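Local coordinates for protein LbaCas13a H328A (C2c2) (Lachnospiraceae bacterium NK4A179, PDB 5WLH) that binds a CRISPR guide RNA and its precursor and, as a Cas13a enzyme, probably cleaves RNA targets recognised through that guide, at residues Met639-Tyr652 against Asn712-Glu726. Sequence-based numbering, arbitrary orientation.
Sequences MKDKFYSNNLPMFY and NELKFYNALYYMFKE. With nucleotides of chain B.
Lys715 meets Asn647 and Met650 where helix 635-645 ends in a Schellman motif and its chain turns across helix 709-732. Segments 639-645 and 712-726 run roughly antiparallel, at 154°, with guide RNA along one side. The CD of Lys715 lies 3.6 Å from Met650 SD and also touches the Asn647 amide, while its NZ pairs with Glu711. A water joins Asn646 O, Asn647 ND2 and Lys715 O.

Phe716 has CG anti to its backbone N, which brings its ring edge to the face of Phe651. The planes stand at 62°, and Phe716 CB sits over the same face in a CH-pi contact, 3.7 Å from the ring centroid. Met650 CG covers the opposite face. Asn718 ND2 bonds a phosphate oxygen of A38 of chain B, and Ser645 O accepts from the N3 of U37 of chain B. Ala719 lets the backbones come close: its CB lies 3.1 Å from Asn646 O and also packs on Leu648 CD2.

Tyr722 carries the Asn646 amide flat on one ring face, planes 2° apart, with ND2 over the ring centre and Glu726 CG on the other face. That ND2 also donates to Lys642 O at 2.8 Å, which fixes the amide's rotation. Met723 CE touches both Leu648 CD1 and Tyr652 CE2. Lys725 NZ forms a salt bridge with Glu726 OE1 and a hydrogen bond to OP2 of A36 of chain B; Glu726 OE2 bonds Tyr665 OH. Lys642 NZ reaches the other oxygen of that phosphate, OP1, at 2.6 Å, and a water links this NZ to Tyr722 OH and Glu726 OE1.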
loop_
_atom_site.group_PDB
_atom_site.type_symbol
_atom_site.label_atom_id
_atom_site.label_comp_id
_atom_site.label_asym_id
_atom_site.label_seq_id
_atom_site.Cartn_x
_atom_site.Cartn_y
_atom_site.Cartn_z
ATOM N N MET A 639 -0.933 -2.565 -33.677
ATOM C CA MET A 639 -2.023 -1.677 -33.296
ATOM C C MET A 639 -3.127 -1.682 -34.347
ATOM O O MET A 639 -4.316 -1.660 -34.004
ATOM C CB MET A 639 -1.494 -0.265 -33.048
ATOM C CG MET A 639 -0.519 -0.164 -31.858
ATOM S SD MET A 639 -1.053 -1.081 -30.394
ATOM C CE MET A 639 -2.452 -0.095 -29.881
ATOM N N LYS A 640 -2.759 -1.728 -35.633
ATOM C CA LYS A 640 -3.788 -1.827 -36.670
ATOM C C LYS A 640 -4.483 -3.185 -36.612
ATOM O O LYS A 640 -5.695 -3.278 -36.823
ATOM C CB LYS A 640 -3.180 -1.573 -38.057
ATOM C CG LYS A 640 -3.071 -2.820 -38.939
ATOM C CD LYS A 640 -2.461 -2.541 -40.301
ATOM C CE LYS A 640 -2.016 -3.841 -40.956
ATOM N NZ LYS A 640 -3.054 -4.908 -40.834
ATOM N N ASP A 641 -3.736 -4.244 -36.293
ATOM C CA ASP A 641 -4.342 -5.562 -36.157
ATOM C C ASP A 641 -5.346 -5.608 -35.013
ATOM O O ASP A 641 -6.329 -6.349 -35.090
ATOM C CB ASP A 641 -3.264 -6.626 -35.953
ATOM C CG ASP A 641 -2.570 -7.003 -37.243
ATOM O OD1 ASP A 641 -2.973 -6.475 -38.312
ATOM O OD2 ASP A 641 -1.616 -7.810 -37.181
ATOM N N LYS A 642 -5.136 -4.818 -33.953
ATOM C CA LYS A 642 -6.138 -4.784 -32.882
ATOM C C LYS A 642 -7.438 -4.144 -33.345
ATOM O O LYS A 642 -8.516 -4.525 -32.870
ATOM C CB LYS A 642 -5.599 -4.035 -31.662
ATOM C CG LYS A 642 -4.359 -4.671 -31.077
ATOM C CD LYS A 642 -3.924 -3.966 -29.807
ATOM C CE LYS A 642 -4.788 -4.421 -28.645
ATOM N NZ LYS A 642 -4.245 -3.917 -27.341
ATOM N N PHE A 643 -7.366 -3.156 -34.243
ATOM C CA PHE A 643 -8.585 -2.673 -34.887
ATOM C C PHE A 643 -9.282 -3.816 -35.619
ATOM O O PHE A 643 -10.488 -4.041 -35.459
ATOM C CB PHE A 643 -8.260 -1.537 -35.859
ATOM C CG PHE A 643 -8.362 -0.159 -35.256
ATOM C CD1 PHE A 643 -7.967 0.078 -33.945
ATOM C CD2 PHE A 643 -8.826 0.910 -36.015
ATOM C CE1 PHE A 643 -8.045 1.349 -33.395
ATOM C CE2 PHE A 643 -8.915 2.182 -35.470
ATOM C CZ PHE A 643 -8.511 2.405 -34.151
ATOM N N TYR A 644 -8.518 -4.568 -36.409
ATOM C CA TYR A 644 -9.087 -5.667 -37.180
ATOM C C TYR A 644 -9.655 -6.745 -36.268
ATOM O O TYR A 644 -10.802 -7.176 -36.432
ATOM C CB TYR A 644 -8.018 -6.261 -38.096
ATOM C CG TYR A 644 -8.533 -7.396 -38.952
ATOM C CD1 TYR A 644 -9.099 -7.148 -40.200
ATOM C CD2 TYR A 644 -8.457 -8.710 -38.514
ATOM C CE1 TYR A 644 -9.576 -8.178 -40.986
ATOM C CE2 TYR A 644 -8.937 -9.751 -39.293
ATOM C CZ TYR A 644 -9.495 -9.474 -40.532
ATOM O OH TYR A 644 -9.973 -10.498 -41.316
ATOM N N SER A 645 -8.860 -7.198 -35.299
ATOM C CA SER A 645 -9.301 -8.282 -34.432
ATOM C C SER A 645 -10.473 -7.875 -33.552
ATOM O O SER A 645 -11.215 -8.752 -33.095
ATOM C CB SER A 645 -8.140 -8.768 -33.562
ATOM O OG SER A 645 -7.123 -9.372 -34.348
ATOM N N ASN A 646 -10.641 -6.581 -33.282
ATOM C CA ASN A 646 -11.789 -6.096 -32.533
ATOM C C ASN A 646 -12.990 -5.833 -33.436
ATOM O O ASN A 646 -14.002 -5.310 -32.960
ATOM C CB ASN A 646 -11.432 -4.822 -31.749
ATOM C CG ASN A 646 -10.799 -5.126 -30.394
ATOM O OD1 ASN A 646 -11.492 -5.449 -29.427
ATOM N ND2 ASN A 646 -9.478 -5.052 -30.334
ATOM N N ASN A 647 -12.876 -6.174 -34.726
ATOM C CA ASN A 647 -13.958 -6.154 -35.708
ATOM C C ASN A 647 -14.358 -4.755 -36.145
ATOM O O ASN A 647 -15.464 -4.564 -36.667
ATOM C CB ASN A 647 -15.189 -6.910 -35.189
ATOM C CG ASN A 647 -14.891 -8.357 -34.929
ATOM O OD1 ASN A 647 -14.386 -9.054 -35.801
ATOM N ND2 ASN A 647 -15.165 -8.815 -33.711
ATOM N N LEU A 648 -13.491 -3.762 -35.966
ATOM C CA LEU A 648 -13.835 -2.420 -36.422
ATOM C C LEU A 648 -14.050 -2.351 -37.931
ATOM O O LEU A 648 -14.958 -1.619 -38.360
ATOM C CB LEU A 648 -12.761 -1.415 -35.982
ATOM C CG LEU A 648 -12.920 -0.801 -34.586
ATOM C CD1 LEU A 648 -14.290 -0.163 -34.415
ATOM C CD2 LEU A 648 -12.643 -1.821 -33.490
ATOM N N PRO A 649 -13.279 -3.042 -38.778
ATOM C CA PRO A 649 -13.578 -3.000 -40.218
ATOM C C PRO A 649 -14.816 -3.784 -40.608
ATOM O O PRO A 649 -15.158 -3.811 -41.797
ATOM C CB PRO A 649 -12.320 -3.592 -40.864
ATOM C CG PRO A 649 -11.630 -4.324 -39.798
ATOM C CD PRO A 649 -11.972 -3.671 -38.513
ATOM N N MET A 650 -15.488 -4.427 -39.655
ATOM C CA MET A 650 -16.796 -5.010 -39.916
ATOM C C MET A 650 -17.892 -3.956 -39.928
ATOM O O MET A 650 -18.981 -4.212 -40.459
ATOM C CB MET A 650 -17.106 -6.075 -38.862
ATOM C CG MET A 650 -18.401 -6.841 -39.049
ATOM S SD MET A 650 -18.523 -8.200 -37.864
ATOM C CE MET A 650 -17.009 -9.079 -38.235
ATOM N N PHE A 651 -17.625 -2.775 -39.368
ATOM C CA PHE A 651 -18.659 -1.761 -39.202
ATOM C C PHE A 651 -18.282 -0.391 -39.740
ATOM O O PHE A 651 -19.164 0.468 -39.844
ATOM C CB PHE A 651 -19.046 -1.647 -37.718
ATOM C CG PHE A 651 -19.512 -2.951 -37.130
ATOM C CD1 PHE A 651 -20.824 -3.368 -37.299
ATOM C CD2 PHE A 651 -18.635 -3.784 -36.455
ATOM C CE1 PHE A 651 -21.261 -4.582 -36.783
ATOM C CE2 PHE A 651 -19.065 -4.996 -35.933
ATOM C CZ PHE A 651 -20.383 -5.394 -36.099
ATOM N N TYR A 652 -17.023 -0.162 -40.113
ATOM C CA TYR A 652 -16.608 1.134 -40.617
ATOM C C TYR A 652 -15.683 0.939 -41.812
ATOM O O TYR A 652 -15.098 -0.130 -42.007
ATOM C CB TYR A 652 -15.930 1.967 -39.514
ATOM C CG TYR A 652 -16.852 2.250 -38.350
ATOM C CD1 TYR A 652 -17.808 3.258 -38.425
ATOM C CD2 TYR A 652 -16.787 1.496 -37.183
ATOM C CE1 TYR A 652 -18.664 3.511 -37.364
ATOM C CE2 TYR A 652 -17.636 1.740 -36.122
ATOM C CZ TYR A 652 -18.571 2.752 -36.215
ATOM O OH TYR A 652 -19.415 2.995 -35.157
ATOM N N ASN A 712 -23.747 -10.193 -34.147
ATOM C CA ASN A 712 -23.203 -9.025 -34.832
ATOM C C ASN A 712 -23.395 -7.769 -34.001
ATOM O O ASN A 712 -22.532 -6.883 -33.993
ATOM C CB ASN A 712 -23.855 -8.856 -36.205
ATOM C CG ASN A 712 -23.258 -9.774 -37.241
ATOM O OD1 ASN A 712 -22.252 -10.440 -36.989
ATOM N ND2 ASN A 712 -23.882 -9.831 -38.410
ATOM N N GLU A 713 -24.531 -7.663 -33.313
ATOM C CA GLU A 713 -24.737 -6.551 -32.394
ATOM C C GLU A 713 -23.671 -6.551 -31.307
ATOM O O GLU A 713 -23.095 -5.505 -30.982
ATOM C CB GLU A 713 -26.133 -6.645 -31.780
ATOM C CG GLU A 713 -26.580 -5.398 -31.049
ATOM C CD GLU A 713 -28.017 -5.021 -31.351
ATOM O OE1 GLU A 713 -28.776 -5.898 -31.824
ATOM O OE2 GLU A 713 -28.383 -3.849 -31.107
ATOM N N LEU A 714 -23.380 -7.727 -30.755
ATOM C CA LEU A 714 -22.366 -7.830 -29.714
ATOM C C LEU A 714 -20.984 -7.490 -30.256
ATOM O O LEU A 714 -20.213 -6.780 -29.600
ATOM C CB LEU A 714 -22.382 -9.231 -29.117
ATOM C CG LEU A 714 -21.354 -9.470 -28.022
ATOM C CD1 LEU A 714 -21.550 -8.465 -26.886
ATOM C CD2 LEU A 714 -21.482 -10.896 -27.526
ATOM N N LYS A 715 -20.650 -7.990 -31.447
ATOM C CA LYS A 715 -19.404 -7.585 -32.093
ATOM C C LYS A 715 -19.322 -6.069 -32.234
ATOM O O LYS A 715 -18.267 -5.476 -31.991
ATOM C CB LYS A 715 -19.265 -8.248 -33.464
ATOM C CG LYS A 715 -18.777 -9.690 -33.436
ATOM C CD LYS A 715 -18.245 -10.101 -34.804
ATOM C CE LYS A 715 -18.518 -11.566 -35.098
ATOM N NZ LYS A 715 -18.269 -12.435 -33.916
ATOM N N PHE A 716 -20.425 -5.420 -32.625
ATOM C CA PHE A 716 -20.384 -3.973 -32.822
ATOM C C PHE A 716 -20.112 -3.234 -31.519
ATOM O O PHE A 716 -19.253 -2.346 -31.468
ATOM C CB PHE A 716 -21.684 -3.453 -33.435
ATOM C CG PHE A 716 -21.771 -1.957 -33.417
ATOM C CD1 PHE A 716 -20.903 -1.200 -34.193
ATOM C CD2 PHE A 716 -22.665 -1.306 -32.582
ATOM C CE1 PHE A 716 -20.951 0.184 -34.164
ATOM C CE2 PHE A 716 -22.720 0.078 -32.537
ATOM C CZ PHE A 716 -21.867 0.827 -33.334
ATOM N N TYR A 717 -20.862 -3.552 -30.461
ATOM C CA TYR A 717 -20.669 -2.822 -29.211
ATOM C C TYR A 717 -19.286 -3.087 -28.621
ATOM O O TYR A 717 -18.681 -2.185 -28.031
ATOM C CB TYR A 717 -21.766 -3.175 -28.214
ATOM C CG TYR A 717 -23.084 -2.564 -28.617
ATOM C CD1 TYR A 717 -23.208 -1.193 -28.779
ATOM C CD2 TYR A 717 -24.188 -3.357 -28.874
ATOM C CE1 TYR A 717 -24.406 -0.624 -29.164
ATOM C CE2 TYR A 717 -25.395 -2.792 -29.252
ATOM C CZ TYR A 717 -25.494 -1.432 -29.400
ATOM O OH TYR A 717 -26.695 -0.869 -29.782
ATOM N N ASN A 718 -18.775 -4.307 -28.785
ATOM C CA ASN A 718 -17.413 -4.616 -28.366
ATOM C C ASN A 718 -16.398 -3.842 -29.197
ATOM O O ASN A 718 -15.398 -3.349 -28.667
ATOM C CB ASN A 718 -17.161 -6.114 -28.491
ATOM C CG ASN A 718 -17.806 -6.910 -27.365
ATOM O OD1 ASN A 718 -18.099 -6.365 -26.305
ATOM N ND2 ASN A 718 -18.030 -8.198 -27.597
ATOM N N ALA A 719 -16.646 -3.724 -30.502
ATOM C CA ALA A 719 -15.754 -2.954 -31.363
ATOM C C ALA A 719 -15.772 -1.482 -30.986
ATOM O O ALA A 719 -14.719 -0.841 -30.873
ATOM C CB ALA A 719 -16.156 -3.139 -32.830
ATOM N N LEU A 720 -16.966 -0.925 -30.799
ATOM C CA LEU A 720 -17.078 0.482 -30.437
ATOM C C LEU A 720 -16.418 0.749 -29.092
ATOM O O LEU A 720 -15.761 1.780 -28.906
ATOM C CB LEU A 720 -18.549 0.887 -30.399
ATOM C CG LEU A 720 -18.849 2.384 -30.437
ATOM C CD1 LEU A 720 -18.451 2.977 -31.772
ATOM C CD2 LEU A 720 -20.321 2.631 -30.154
ATOM N N TYR A 721 -16.581 -0.177 -28.146
ATOM C CA TYR A 721 -15.969 -0.021 -26.829
ATOM C C TYR A 721 -14.452 0.072 -26.932
ATOM O O TYR A 721 -13.823 0.918 -26.280
ATOM C CB TYR A 721 -16.359 -1.200 -25.939
ATOM C CG TYR A 721 -16.214 -0.890 -24.469
ATOM C CD1 TYR A 721 -17.005 0.067 -23.873
ATOM C CD2 TYR A 721 -15.260 -1.544 -23.686
ATOM C CE1 TYR A 721 -16.895 0.347 -22.525
ATOM C CE2 TYR A 721 -15.142 -1.269 -22.345
ATOM C CZ TYR A 721 -15.952 -0.320 -21.767
ATOM O OH TYR A 721 -15.841 -0.029 -20.428
ATOM N N TYR A 722 -13.851 -0.812 -27.724
ATOM C CA TYR A 722 -12.403 -0.786 -27.904
ATOM C C TYR A 722 -11.975 0.485 -28.620
ATOM O O TYR A 722 -11.038 1.162 -28.192
ATOM C CB TYR A 722 -11.918 -2.015 -28.678
ATOM C CG TYR A 722 -10.422 -1.940 -28.909
ATOM C CD1 TYR A 722 -9.531 -2.189 -27.871
ATOM C CD2 TYR A 722 -9.901 -1.558 -30.137
ATOM C CE1 TYR A 722 -8.164 -2.094 -28.059
ATOM C CE2 TYR A 722 -8.533 -1.453 -30.338
ATOM C CZ TYR A 722 -7.667 -1.726 -29.289
ATOM O OH TYR A 722 -6.311 -1.625 -29.478
ATOM N N MET A 723 -12.658 0.833 -29.714
ATOM C CA MET A 723 -12.278 2.033 -30.446
ATOM C C MET A 723 -12.394 3.276 -29.574
ATOM O O MET A 723 -11.484 4.104 -29.549
ATOM C CB MET A 723 -13.125 2.187 -31.711
ATOM C CG MET A 723 -12.960 3.559 -32.312
ATOM S SD MET A 723 -13.695 3.658 -33.956
ATOM C CE MET A 723 -15.361 3.157 -33.630
ATOM N N PHE A 724 -13.507 3.425 -28.839
ATOM C CA PHE A 724 -13.644 4.568 -27.940
ATOM C C PHE A 724 -12.536 4.581 -26.895
ATOM O O PHE A 724 -12.004 5.644 -26.554
ATOM C CB PHE A 724 -14.998 4.540 -27.232
ATOM C CG PHE A 724 -16.127 5.082 -28.066
ATOM C CD1 PHE A 724 -15.939 5.356 -29.415
ATOM C CD2 PHE A 724 -17.368 5.313 -27.502
ATOM C CE1 PHE A 724 -16.984 5.855 -30.191
ATOM C CE2 PHE A 724 -18.417 5.805 -28.269
ATOM C CZ PHE A 724 -18.218 6.079 -29.613
ATOM N N LYS A 725 -12.173 3.403 -26.386
ATOM C CA LYS A 725 -11.114 3.341 -25.384
ATOM C C LYS A 725 -9.810 3.883 -25.956
ATOM O O LYS A 725 -9.139 4.715 -25.332
ATOM C CB LYS A 725 -10.934 1.900 -24.895
ATOM C CG LYS A 725 -9.967 1.790 -23.691
ATOM C CD LYS A 725 -8.544 1.397 -24.133
ATOM C CE LYS A 725 -8.476 -0.065 -24.559
ATOM N NZ LYS A 725 -7.087 -0.452 -24.984
ATOM N N GLU A 726 -9.451 3.439 -27.163
ATOM C CA GLU A 726 -8.231 3.930 -27.781
ATOM C C GLU A 726 -8.323 5.424 -28.053
ATOM O O GLU A 726 -7.343 6.153 -27.871
ATOM C CB GLU A 726 -7.939 3.146 -29.057
ATOM C CG GLU A 726 -7.553 1.701 -28.795
ATOM C CD GLU A 726 -6.202 1.578 -28.095
ATOM O OE1 GLU A 726 -6.145 0.931 -27.033
ATOM O OE2 GLU A 726 -5.196 2.109 -28.613
ATOM P P U B 37 -11.546 -8.541 -22.919
ATOM O OP1 U B 37 -11.436 -7.869 -21.590
ATOM O OP2 U B 37 -12.117 -9.912 -23.064
ATOM O "O5'" U B 37 -12.431 -7.556 -23.802
ATOM C "C5'" U B 37 -12.521 -7.707 -25.202
ATOM C "C4'" U B 37 -13.891 -8.101 -25.720
ATOM O "O4'" U B 37 -13.769 -7.988 -27.151
ATOM C "C3'" U B 37 -14.271 -9.558 -25.488
ATOM O "O3'" U B 37 -15.654 -9.745 -25.853
ATOM C "C2'" U B 37 -13.392 -10.237 -26.525
ATOM O "O2'" U B 37 -13.746 -11.565 -26.850
ATOM C "C1'" U B 37 -13.537 -9.272 -27.712
ATOM N N1 U B 37 -12.315 -9.156 -28.514
ATOM C C2 U B 37 -12.408 -9.361 -29.873
ATOM O O2 U B 37 -13.465 -9.636 -30.419
ATOM N N3 U B 37 -11.218 -9.221 -30.547
ATOM C C4 U B 37 -9.985 -8.911 -29.997
ATOM O O4 U B 37 -8.994 -8.823 -30.719
ATOM C C5 U B 37 -9.978 -8.702 -28.587
ATOM C C6 U B 37 -11.118 -8.831 -27.915
ATOM P P A B 36 -6.525 -4.125 -24.526
ATOM O OP1 A B 36 -6.410 -4.355 -25.983
ATOM O OP2 A B 36 -6.961 -2.815 -24.001
ATOM O "O5'" A B 36 -7.486 -5.205 -23.886
ATOM C "C5'" A B 36 -8.857 -5.244 -24.243
ATOM C "C4'" A B 36 -9.296 -6.655 -24.524
ATOM O "O4'" A B 36 -8.543 -7.199 -25.641
ATOM C "C3'" A B 36 -9.103 -7.636 -23.387
ATOM O "O3'" A B 36 -10.085 -8.651 -23.594
ATOM C "C2'" A B 36 -7.710 -8.197 -23.688
ATOM O "O2'" A B 36 -7.412 -9.420 -23.058
ATOM C "C1'" A B 36 -7.787 -8.326 -25.207
ATOM N N9 A B 36 -6.527 -8.269 -25.938
ATOM C C8 A B 36 -5.430 -7.464 -25.745
ATOM N N7 A B 36 -4.503 -7.629 -26.661
ATOM C C5 A B 36 -5.044 -8.577 -27.527
ATOM C C6 A B 36 -4.565 -9.181 -28.706
ATOM N N6 A B 36 -3.369 -8.908 -29.241
ATOM N N1 A B 36 -5.363 -10.088 -29.321
ATOM C C2 A B 36 -6.558 -10.362 -28.790
ATOM N N3 A B 36 -7.115 -9.854 -27.692
ATOM C C4 A B 36 -6.295 -8.962 -27.102
ATOM P P A B 38 -16.649 -10.739 -25.045
ATOM O OP1 A B 38 -15.967 -12.036 -24.785
ATOM O OP2 A B 38 -17.958 -10.773 -25.762
ATOM O "O5'" A B 38 -16.945 -9.957 -23.697
ATOM C "C5'" A B 38 -17.424 -8.617 -23.727
ATOM C "C4'" A B 38 -18.508 -8.391 -22.704
ATOM O "O4'" A B 38 -19.787 -8.819 -23.244
ATOM C "C3'" A B 38 -18.331 -9.146 -21.386
ATOM O "O3'" A B 38 -18.858 -8.358 -20.329
ATOM C "C2'" A B 38 -19.233 -10.356 -21.564
ATOM O "O2'" A B 38 -19.686 -10.921 -20.352
ATOM C "C1'" A B 38 -20.382 -9.749 -22.360
ATOM N N9 A B 38 -21.160 -10.715 -23.134
ATOM C C8 A B 38 -20.739 -11.586 -24.105
ATOM N N7 A B 38 -21.705 -12.323 -24.597
ATOM C C5 A B 38 -22.833 -11.900 -23.906
ATOM C C6 A B 38 -24.184 -12.288 -23.959
ATOM N N6 A B 38 -24.639 -13.230 -24.783
ATOM N N1 A B 38 -25.052 -11.675 -23.129
ATOM C C2 A B 38 -24.592 -10.728 -22.300
ATOM N N3 A B 38 -23.347 -10.281 -22.156
ATOM C C4 A B 38 -22.512 -10.913 -22.999
HETATM O O HOH W 1 -5.600 -0.524 -31.703
HETATM O O HOH W 2 -4.265 -1.423 -26.983
HETATM O O HOH W 3 -15.865 -6.969 -31.600
#